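Local coordinates for putative phenazine biosynthesis PhzC/PhzF protein (Clostridium difficile, PDB 4DUN), which is a member of the PhzF family and probably acts as an isomerase, though its substrate is not established, at residues A[7-12]-A[249-254]; A[183-188]-A[222-227]; A[115-120]-A[206-211]. All coordinates share one frame; numbering follows the deposited sequence. Where two conformers were deposited one is given.

Contact 1 (A[7-12]-A[249-254])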
loop_
_atom_site.group_PDB
_atom_site.type_symbol
_atom_site.label_atom_id
_atom_site.label_comp_id
_atom_site.label_asym_id
_atom_site.label_seq_id
_atom_site.Cartn_x
_atom_site.Cartn_y
_atom_site.Cartn_z
ATOM N N TYR A 7 -10.641 -7.635 -8.105
ATOM C CA TYR A 7 -9.926 -8.813 -7.647
ATOM C C TYR A 7 -8.535 -8.457 -7.200
ATOM O O TYR A 7 -7.879 -7.629 -7.838
ATOM C CB TYR A 7 -9.795 -9.842 -8.812
ATOM C CG TYR A 7 -11.099 -10.213 -9.482
ATOM C CD1 TYR A 7 -11.628 -9.431 -10.508
ATOM C CD2 TYR A 7 -11.792 -11.362 -9.114
ATOM C CE1 TYR A 7 -12.844 -9.756 -11.116
ATOM C CE2 TYR A 7 -12.996 -11.708 -9.729
ATOM C CZ TYR A 7 -13.516 -10.905 -10.730
ATOM O OH TYR A 7 -14.703 -11.257 -11.330
ATOM N N ILE A 8 -8.056 -9.115 -6.144
ATOM C CA ILE A 8 -6.663 -9.019 -5.703
ATOM C C ILE A 8 -6.062 -10.387 -5.968
ATOM O O ILE A 8 -6.557 -11.381 -5.441
ATOM C CB ILE A 8 -6.451 -8.576 -4.238
ATOM C CG1 ILE A 8 -7.044 -7.175 -3.984
ATOM C CG2 ILE A 8 -4.935 -8.626 -3.912
ATOM C CD1 ILE A 8 -7.106 -6.777 -2.479
ATOM N N VAL A 9 -5.032 -10.437 -6.813
ATOM C CA VAL A 9 -4.421 -11.687 -7.271
ATOM C C VAL A 9 -2.924 -11.655 -7.048
ATOM O O VAL A 9 -2.283 -10.649 -7.372
ATOM C CB VAL A 9 -4.740 -11.872 -8.798
ATOM C CG1 VAL A 9 -4.019 -13.084 -9.410
ATOM C CG2 VAL A 9 -6.249 -11.947 -9.052
ATOM N N ASP A 10 -2.360 -12.789 -6.588
ATOM C CA ASP A 10 -0.907 -12.970 -6.435
ATOM C C ASP A 10 -0.365 -13.687 -7.673
ATOM O O ASP A 10 -0.750 -14.829 -7.925
ATOM C CB ASP A 10 -0.597 -13.777 -5.149
ATOM C CG ASP A 10 -1.036 -13.063 -3.874
ATOM O OD1 ASP A 10 -1.276 -11.826 -3.933
ATOM O OD2 ASP A 10 -1.185 -13.740 -2.840
ATOM N N SER A 11 0.522 -13.023 -8.433
ATOM C CA SER A 11 1.108 -13.583 -9.660
ATOM C C SER A 11 2.396 -14.312 -9.362
ATOM O O SER A 11 3.147 -13.872 -8.492
ATOM C CB SER A 11 1.363 -12.489 -10.687
ATOM O OG SER A 11 0.131 -11.883 -11.038
ATOM N N PHE A 12 2.670 -15.411 -10.103
ATOM C CA PHE A 12 3.858 -16.284 -9.898
ATOM C C PHE A 12 3.847 -16.826 -8.440
ATOM O O PHE A 12 4.889 -16.881 -7.775
ATOM C CB PHE A 12 5.187 -15.539 -10.202
ATOM C CG PHE A 12 5.336 -15.093 -11.635
ATOM C CD1 PHE A 12 5.102 -13.765 -11.997
ATOM C CD2 PHE A 12 5.730 -15.994 -12.623
ATOM C CE1 PHE A 12 5.243 -13.349 -13.332
ATOM C CE2 PHE A 12 5.893 -15.574 -13.952
ATOM C CZ PHE A 12 5.639 -14.260 -14.300
ATOM N N GLY A 249 3.877 -18.765 -14.999
ATOM C CA GLY A 249 3.618 -18.753 -13.573
ATOM C C GLY A 249 2.189 -19.081 -13.216
ATOM O O GLY A 249 1.283 -18.993 -14.059
ATOM N N GLU A 250 2.002 -19.466 -11.955
ATOM C CA GLU A 250 0.702 -19.736 -11.371
ATOM C C GLU A 250 0.184 -18.422 -10.789
ATOM O O GLU A 250 0.962 -17.477 -10.612
ATOM C CB GLU A 250 0.825 -20.796 -10.256
ATOM C CG GLU A 250 1.318 -22.163 -10.706
ATOM C CD GLU A 250 1.569 -23.111 -9.547
ATOM O OE1 GLU A 250 0.795 -23.084 -8.559
ATOM O OE2 GLU A 250 2.560 -23.873 -9.618
ATOM N N ALA A 251 -1.104 -18.351 -10.510
ATOM C CA ALA A 251 -1.695 -17.197 -9.815
ATOM C C ALA A 251 -2.674 -17.703 -8.767
ATOM O O ALA A 251 -3.216 -18.813 -8.904
ATOM C CB ALA A 251 -2.379 -16.243 -10.783
ATOM N N VAL A 252 -2.870 -16.910 -7.704
ATOM C CA VAL A 252 -3.777 -17.242 -6.594
ATOM C C VAL A 252 -4.716 -16.049 -6.335
ATOM O O VAL A 252 -4.252 -14.909 -6.289
ATOM C CB VAL A 252 -3.020 -17.612 -5.278
ATOM C CG1 VAL A 252 -3.999 -18.072 -4.193
ATOM C CG2 VAL A 252 -1.953 -18.672 -5.499
ATOM N N LEU A 253 -6.005 -16.317 -6.096
ATOM C CA LEU A 253 -6.983 -15.262 -5.765
ATOM C C LEU A 253 -6.955 -14.996 -4.271
ATOM O O LEU A 253 -7.135 -15.920 -3.480
ATOM C CB LEU A 253 -8.407 -15.677 -6.201
ATOM C CG LEU A 253 -9.537 -14.678 -5.888
ATOM C CD1 LEU A 253 -9.370 -13.396 -6.682
ATOM C CD2 LEU A 253 -10.893 -15.299 -6.123
ATOM N N PHE A 254 -6.780 -13.722 -3.881
ATOM C CA PHE A 254 -6.832 -13.337 -2.470
ATOM C C PHE A 254 -8.224 -12.816 -2.100
ATOM O O PHE A 254 -8.759 -13.172 -1.055
ATOM C CB PHE A 254 -5.762 -12.257 -2.141
ATOM C CG PHE A 254 -5.971 -11.579 -0.798
ATOM C CD1 PHE A 254 -5.876 -12.303 0.391
ATOM C CD2 PHE A 254 -6.239 -10.213 -0.725
ATOM C CE1 PHE A 254 -6.041 -11.668 1.632
ATOM C CE2 PHE A 254 -6.402 -9.577 0.519
ATOM C CZ PHE A 254 -6.309 -10.311 1.685
#
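Asp10 and Val252 bond to each other twice through their main chains: Asp10 N gives to Val252 O at 2.9 Å, and Val252 N returns the bond to Asp10 O at 3.0 Å. They form an antiparallel hydrogen-bonded pair, with non-hydrogen-bonded pairs Val9-Leu253 and Ser11-Ala251 to either side. The ladder runs on through Phe254 N to Ile8 O (2.8 Å), while at the other end Phe12 N meets Glu250 O in a weak, strongly bent bond (117°). The Asp10 carboxylate turns to other partners, OD2 accepting from Phe17 N.

On the sheet face of Val9, Ser11, Ala251 and Leu253, CG1 of Val9 touches CB of Ala251 at 3.8 Å. Leu253 reaches further: its CD1 lies at the edge of the Tyr7 ring, close to the ring plane and 4.0 Å from Tyr7 CD2, and also approaches Val9 CG2. Helix 73-87 covers this face, Tyr81 on Ala251 and Leu253 and Ala78 on Ser11. Ile8 and Phe254 run side by side, pointing the same way, with Ile8 CG2 3.8 Å from Phe254 CD2; CG of Phe254, anti to the backbone N (chi1 166°), carries the CD2 edge of the ring alongside Ile8, whose CB lies in the ring plane. At the far end Phe12 CD2 packs obliquely on the Gly249 backbone, 3.6 Å from Gly249 CA.

Leu253 and Phe254 also pack on the second subunit. Because the polar grip across the two segments is wholly main-chain, the register is set by the backbone ladder, while the side chains join the strand pair to helix 73-87 and to the dimer partner.

Contact 2 (A[183-188]-A[222-227])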
loop_
_atom_site.group_PDB
_atom_site.type_symbol
_atom_site.label_atom_id
_atom_site.label_comp_id
_atom_site.label_asym_id
_atom_site.label_seq_id
_atom_site.Cartn_x
_atom_site.Cartn_y
_atom_site.Cartn_z
ATOM N N SER A 183 19.487 -23.995 -5.073
ATOM C CA SER A 183 19.579 -25.202 -4.243
ATOM C C SER A 183 18.477 -26.191 -4.632
ATOM O O SER A 183 18.740 -27.378 -4.761
ATOM C CB SER A 183 19.450 -24.838 -2.765
ATOM O OG SER A 183 18.187 -24.239 -2.507
ATOM N N ASN A 184 17.236 -25.683 -4.774
ATOM C CA ASN A 184 16.016 -26.427 -5.086
ATOM C C ASN A 184 15.545 -26.128 -6.523
ATOM O O ASN A 184 14.656 -26.798 -7.037
ATOM C CB ASN A 184 14.924 -26.025 -4.063
ATOM C CG ASN A 184 13.675 -26.866 -4.112
ATOM O OD1 ASN A 184 13.665 -28.038 -3.719
ATOM N ND2 ASN A 184 12.588 -26.280 -4.604
ATOM N N THR A 185 16.150 -25.132 -7.165
ATOM C CA THR A 185 15.805 -24.701 -8.528
ATOM C C THR A 185 17.062 -24.618 -9.381
ATOM O O THR A 185 18.164 -24.723 -8.842
ATOM C CB THR A 185 15.088 -23.329 -8.473
ATOM O OG1 THR A 185 15.966 -22.352 -7.902
ATOM C CG2 THR A 185 13.760 -23.372 -7.704
ATOM N N ASP A 186 16.916 -24.424 -10.703
ATOM C CA ASP A 186 18.081 -24.305 -11.582
ATOM C C ASP A 186 18.877 -23.056 -11.267
ATOM O O ASP A 186 20.110 -23.114 -11.201
ATOM C CB ASP A 186 17.668 -24.325 -13.063
ATOM C CG ASP A 186 17.132 -25.670 -13.445
ATOM O OD1 ASP A 186 17.945 -26.607 -13.600
ATOM O OD2 ASP A 186 15.898 -25.811 -13.513
ATOM N N PHE A 187 18.174 -21.916 -11.075
ATOM C CA PHE A 187 18.818 -20.659 -10.746
ATOM C C PHE A 187 17.896 -19.807 -9.927
ATOM O O PHE A 187 16.689 -20.068 -9.863
ATOM C CB PHE A 187 19.322 -19.906 -11.995
ATOM C CG PHE A 187 18.284 -19.454 -12.995
ATOM C CD1 PHE A 187 17.929 -20.265 -14.064
ATOM C CD2 PHE A 187 17.711 -18.185 -12.900
ATOM C CE1 PHE A 187 17.039 -19.812 -15.039
ATOM C CE2 PHE A 187 16.822 -17.727 -13.872
ATOM C CZ PHE A 187 16.480 -18.550 -14.931
ATOM N N VAL A 188 18.475 -18.783 -9.279
ATOM C CA VAL A 188 17.734 -17.873 -8.426
ATOM C C VAL A 188 18.133 -16.464 -8.745
ATOM O O VAL A 188 19.224 -16.238 -9.282
ATOM C CB VAL A 188 17.936 -18.171 -6.903
ATOM C CG1 VAL A 188 17.400 -19.549 -6.516
ATOM C CG2 VAL A 188 19.406 -18.009 -6.473
ATOM N N LYS A 222 14.860 -26.197 -20.688
ATOM C CA LYS A 222 13.745 -26.060 -19.747
ATOM C C LYS A 222 14.314 -25.988 -18.360
ATOM O O LYS A 222 15.098 -26.860 -17.975
ATOM C CB LYS A 222 12.759 -27.227 -19.859
ATOM C CG LYS A 222 11.875 -27.191 -21.098
ATOM C CD LYS A 222 10.817 -28.298 -21.083
ATOM C CE LYS A 222 9.619 -27.987 -20.212
ATOM N NZ LYS A 222 8.629 -29.095 -20.235
ATOM N N MET A 223 13.952 -24.946 -17.619
ATOM C CA MET A 223 14.467 -24.707 -16.273
ATOM C C MET A 223 13.409 -24.151 -15.362
ATOM O O MET A 223 12.379 -23.649 -15.830
ATOM C CB MET A 223 15.639 -23.684 -16.326
ATOM C CG MET A 223 16.874 -24.165 -17.064
ATOM S SD MET A 223 18.106 -22.854 -17.269
ATOM C CE MET A 223 17.323 -21.882 -18.609
ATOM N N VAL A 224 13.658 -24.226 -14.049
ATOM C CA VAL A 224 12.801 -23.604 -13.053
ATOM C C VAL A 224 13.680 -22.589 -12.317
ATOM O O VAL A 224 14.845 -22.871 -12.014
ATOM C CB VAL A 224 12.050 -24.591 -12.107
ATOM C CG1 VAL A 224 12.997 -25.292 -11.127
ATOM C CG2 VAL A 224 10.912 -23.878 -11.369
ATOM N N ALA A 225 13.136 -21.396 -12.099
ATOM C CA ALA A 225 13.826 -20.304 -11.415
ATOM C C ALA A 225 13.021 -19.856 -10.219
ATOM O O ALA A 225 11.789 -19.947 -10.217
ATOM C CB ALA A 225 14.026 -19.133 -12.370
ATOM N N ALA A 226 13.706 -19.351 -9.217
ATOM C CA ALA A 226 13.041 -18.769 -8.054
ATOM C C ALA A 226 13.498 -17.337 -7.931
ATOM O O ALA A 226 14.643 -17.014 -8.263
ATOM C CB ALA A 226 13.373 -19.554 -6.776
ATOM N N GLN A 227 12.597 -16.469 -7.517
ATOM C CA GLN A 227 12.925 -15.085 -7.203
ATOM C C GLN A 227 12.844 -15.029 -5.693
ATOM O O GLN A 227 11.768 -15.259 -5.136
ATOM C CB GLN A 227 12.011 -14.068 -7.914
ATOM C CG GLN A 227 12.573 -12.653 -7.727
ATOM C CD GLN A 227 12.252 -11.716 -8.856
ATOM O OE1 GLN A 227 12.178 -12.110 -10.032
ATOM N NE2 GLN A 227 12.073 -10.441 -8.523
#
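Asp186 binds the neighbouring strand with its side chain as well as its backbone: OD2 accepts from Val224 N at 2.8 Å in a nearly straight bond (168°), while Asp186 N gives to Val224 O at 2.9 Å. The amide reaches OD2 on the anti side, 16° out of the carboxylate plane; the other oxygen, OD1, forms a salt bridge with Lys220, which probably helps fix the rotation of the group and stabilise its negative charge.

Beyond Asp186 the chain enters strand 187-193, parallel to strand 222-227, with Phe187 paired to Ala225 and Val188 to Ala226; Phe187 O accepts from Ala226 N at 3.1 Å. In this PhzF protein, of the diaminopimelate-epimerase-like clan, the connection between the two strands includes strand 198-200 and helix 207-218, and the helix packs on the face carrying Phe187 and Ala225.

The Phe187 ring lies across the adjacent strand, over Ala225. Its chi1 of 63° wedges CG between the main-chain N and C, and Ala225 CB comes over one ring face in a CH-pi contact, 3.7 Å from the centroid. Met223 SD lies at the ring edge, 3.9 Å from Phe187 CE1, a Met-aromatic contact, and Trp214 stacks with the same ring. On the face of Val188 and Ala226, the methyl CG2 of Thr185, from the loop before the strand, meets Ala226 CB at 3.9 Å, and Val188 CG1 approaches the same methyl.

Contact 3 (A[115-120]-A[206-211])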
loop_
_atom_site.group_PDB
_atom_site.type_symbol
_atom_site.label_atom_id
_atom_site.label_comp_id
_atom_site.label_asym_id
_atom_site.label_seq_id
_atom_site.Cartn_x
_atom_site.Cartn_y
_atom_site.Cartn_z
ATOM N N ILE A 115 5.365 -15.123 -23.835
ATOM C CA ILE A 115 6.515 -15.290 -24.714
ATOM C C ILE A 115 7.179 -13.940 -24.886
ATOM O O ILE A 115 6.538 -12.960 -25.273
ATOM C CB ILE A 115 6.123 -15.962 -26.061
ATOM C CG1 ILE A 115 5.631 -17.405 -25.808
ATOM C CG2 ILE A 115 7.322 -15.946 -27.051
ATOM C CD1 ILE A 115 5.003 -18.125 -27.020
ATOM N N PHE A 116 8.462 -13.882 -24.515
ATOM C CA PHE A 116 9.285 -12.668 -24.507
ATOM C C PHE A 116 10.515 -12.816 -25.414
ATOM O O PHE A 116 10.930 -13.944 -25.656
ATOM C CB PHE A 116 9.754 -12.403 -23.050
ATOM C CG PHE A 116 8.776 -11.870 -22.014
ATOM C CD1 PHE A 116 7.457 -11.577 -22.353
ATOM C CD2 PHE A 116 9.186 -11.631 -20.706
ATOM C CE1 PHE A 116 6.565 -11.077 -21.400
ATOM C CE2 PHE A 116 8.293 -11.122 -19.753
ATOM C CZ PHE A 116 6.992 -10.843 -20.110
ATOM N N PRO A 117 11.151 -11.716 -25.902
ATOM C CA PRO A 117 12.373 -11.877 -26.711
ATOM C C PRO A 117 13.530 -12.385 -25.845
ATOM O O PRO A 117 13.612 -12.043 -24.664
ATOM C CB PRO A 117 12.630 -10.454 -27.224
ATOM C CG PRO A 117 12.086 -9.578 -26.153
ATOM C CD PRO A 117 10.826 -10.277 -25.719
ATOM N N GLU A 118 14.364 -13.267 -26.408
ATOM C CA GLU A 118 15.558 -13.786 -25.748
ATOM C C GLU A 118 16.619 -12.702 -25.845
ATOM O O GLU A 118 16.830 -12.160 -26.928
ATOM C CB GLU A 118 16.007 -15.093 -26.416
ATOM C CG GLU A 118 17.273 -15.659 -25.796
ATOM C CD GLU A 118 17.486 -17.126 -26.087
ATOM O OE1 GLU A 118 17.606 -17.476 -27.280
ATOM O OE2 GLU A 118 17.494 -17.930 -25.128
ATOM N N ILE A 119 17.221 -12.316 -24.720
ATOM C CA ILE A 119 18.215 -11.232 -24.740
ATOM C C ILE A 119 19.471 -11.676 -23.976
ATOM O O ILE A 119 19.594 -11.390 -22.785
ATOM C CB ILE A 119 17.642 -9.887 -24.183
ATOM C CG1 ILE A 119 16.301 -9.472 -24.839
ATOM C CG2 ILE A 119 18.674 -8.743 -24.287
ATOM C CD1 ILE A 119 15.489 -8.411 -24.046
ATOM N N MET A 120 20.417 -12.344 -24.666
ATOM C CA MET A 120 21.664 -12.757 -24.011
ATOM C C MET A 120 22.439 -11.500 -23.578
ATOM O O MET A 120 22.732 -10.656 -24.442
ATOM C CB MET A 120 22.520 -13.647 -24.942
ATOM C CG MET A 120 23.836 -14.123 -24.303
ATOM S SD MET A 120 23.555 -15.216 -22.867
ATOM C CE MET A 120 25.186 -15.462 -22.341
ATOM N N SER A 206 13.284 -9.713 -16.369
ATOM C CA SER A 206 14.684 -10.061 -16.065
ATOM C C SER A 206 15.018 -11.458 -16.648
ATOM O O SER A 206 16.165 -11.723 -17.017
ATOM C CB SER A 206 14.894 -10.074 -14.555
ATOM O OG SER A 206 13.993 -10.998 -13.958
ATOM N N HIS A 207 13.992 -12.330 -16.771
ATOM C CA HIS A 207 14.187 -13.684 -17.286
ATOM C C HIS A 207 14.472 -13.674 -18.806
ATOM O O HIS A 207 15.001 -14.662 -19.314
ATOM C CB HIS A 207 13.045 -14.627 -16.860
ATOM C CG HIS A 207 13.090 -14.872 -15.376
ATOM N ND1 HIS A 207 12.585 -13.949 -14.485
ATOM C CD2 HIS A 207 13.725 -15.847 -14.675
ATOM C CE1 HIS A 207 12.878 -14.411 -13.275
ATOM N NE2 HIS A 207 13.537 -15.566 -13.341
ATOM N N CYS A 208 14.273 -12.522 -19.503
ATOM C CA CYS A 208 14.725 -12.363 -20.900
ATOM C C CYS A 208 16.240 -12.533 -20.989
ATOM O O CYS A 208 16.736 -13.017 -21.999
ATOM C CB CYS A 208 14.311 -11.006 -21.449
ATOM S SG CYS A 208 12.530 -10.832 -21.619
ATOM N N ASN A 209 16.965 -12.089 -19.948
ATOM C CA ASN A 209 18.417 -12.220 -19.850
ATOM C C ASN A 209 18.823 -13.470 -19.101
ATOM O O ASN A 209 19.795 -14.111 -19.481
ATOM C CB ASN A 209 19.043 -11.034 -19.105
ATOM C CG ASN A 209 18.669 -9.647 -19.559
ATOM O OD1 ASN A 209 18.435 -8.776 -18.727
ATOM N ND2 ASN A 209 18.699 -9.374 -20.865
ATOM N N LEU A 210 18.150 -13.761 -17.971
ATOM C CA LEU A 210 18.562 -14.855 -17.096
ATOM C C LEU A 210 18.414 -16.204 -17.761
ATOM O O LEU A 210 19.288 -17.056 -17.576
ATOM C CB LEU A 210 17.801 -14.826 -15.748
ATOM C CG LEU A 210 18.097 -13.617 -14.840
ATOM C CD1 LEU A 210 17.132 -13.588 -13.648
ATOM C CD2 LEU A 210 19.589 -13.600 -14.352
ATOM N N ILE A 211 17.354 -16.391 -18.572
ATOM C CA ILE A 211 17.105 -17.672 -19.252
ATOM C C ILE A 211 18.251 -17.981 -20.252
ATOM O O ILE A 211 18.859 -19.039 -20.070
ATOM C CB ILE A 211 15.712 -17.762 -19.903
ATOM C CG1 ILE A 211 14.597 -17.772 -18.798
ATOM C CG2 ILE A 211 15.615 -18.979 -20.835
ATOM C CD1 ILE A 211 13.164 -17.591 -19.356
#
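Two hydrogen bonds fasten Ile119 to the first turn of helix 207-218. Ile119 N gives to Cys208 O at 2.9 Å, approaching from above the carbonyl plane, 38° out of it. Ile119 O in turn accepts from Asn209 ND2, also at 2.9 Å, in an almost straight bond (170°). The oxygen lies close to the plane of the asparagine amide, as suits an N-H aimed directly at it. With Asn209 CG opposite its own carbonyl carbon (chi1 -51°), the amide is carried alongside the helix to the passing chain, and a weak second bond to Ser144 OG uses the same nitrogen. The CG2 branch of Ile119 lies 3.5 Å from Asn209 ND2. The CA of Asn209 adds a C-H contact to Ile119 O, which therefore meets both the backbone and the side chain of Asn209.

The sulfur contacts centre on Cys208. Its SG sits 3.5 Å from Phe116 CB and, in one of the two conformers of that phenylalanine, obliquely beside the ring, 4.7 Å from the centroid, as a Cys sulfur-aromatic contact. Pro117 O faces the same cysteine, 3.4 Å from its CB, and is buried here with no polar partner.

Apolar packing adds Ile119, whose CD1 reaches Cys208 CB (3.9 Å).

The loop following strand 111-117 is thereby laid over the start of the helix. On the sheet side, Ile211 packs on Val239 of strand 233-239 and Val245 of strand 244-259; Phe116 and Glu118 bond through their backbones to Val245 and Asn243, and Leu210 leans on Phe187 of strand 187-193.

In the fold
From the N terminus, strand 4-11 enters contact 1 at once, but its partner on strand 244-259 comes near the C terminus, so this pairing closes a loop around most of the chain. Contacts 2 and 3 nest inside it: contact 3 closes 85 residues between 115-120 and 206-211, contact 2 a shorter loop of 33 between 183-188 and 222-227, and the two cross. They also touch: Phe187 and Ala225 of contact 2 pack against His207, and Met223 CE lies 3.5 Å from Ile211 O. Helix 207-218 thus links the parallel strand pair to the chain leaving strand 111-117, itself a neighbour of 244-259, the long strand that carries contact 1.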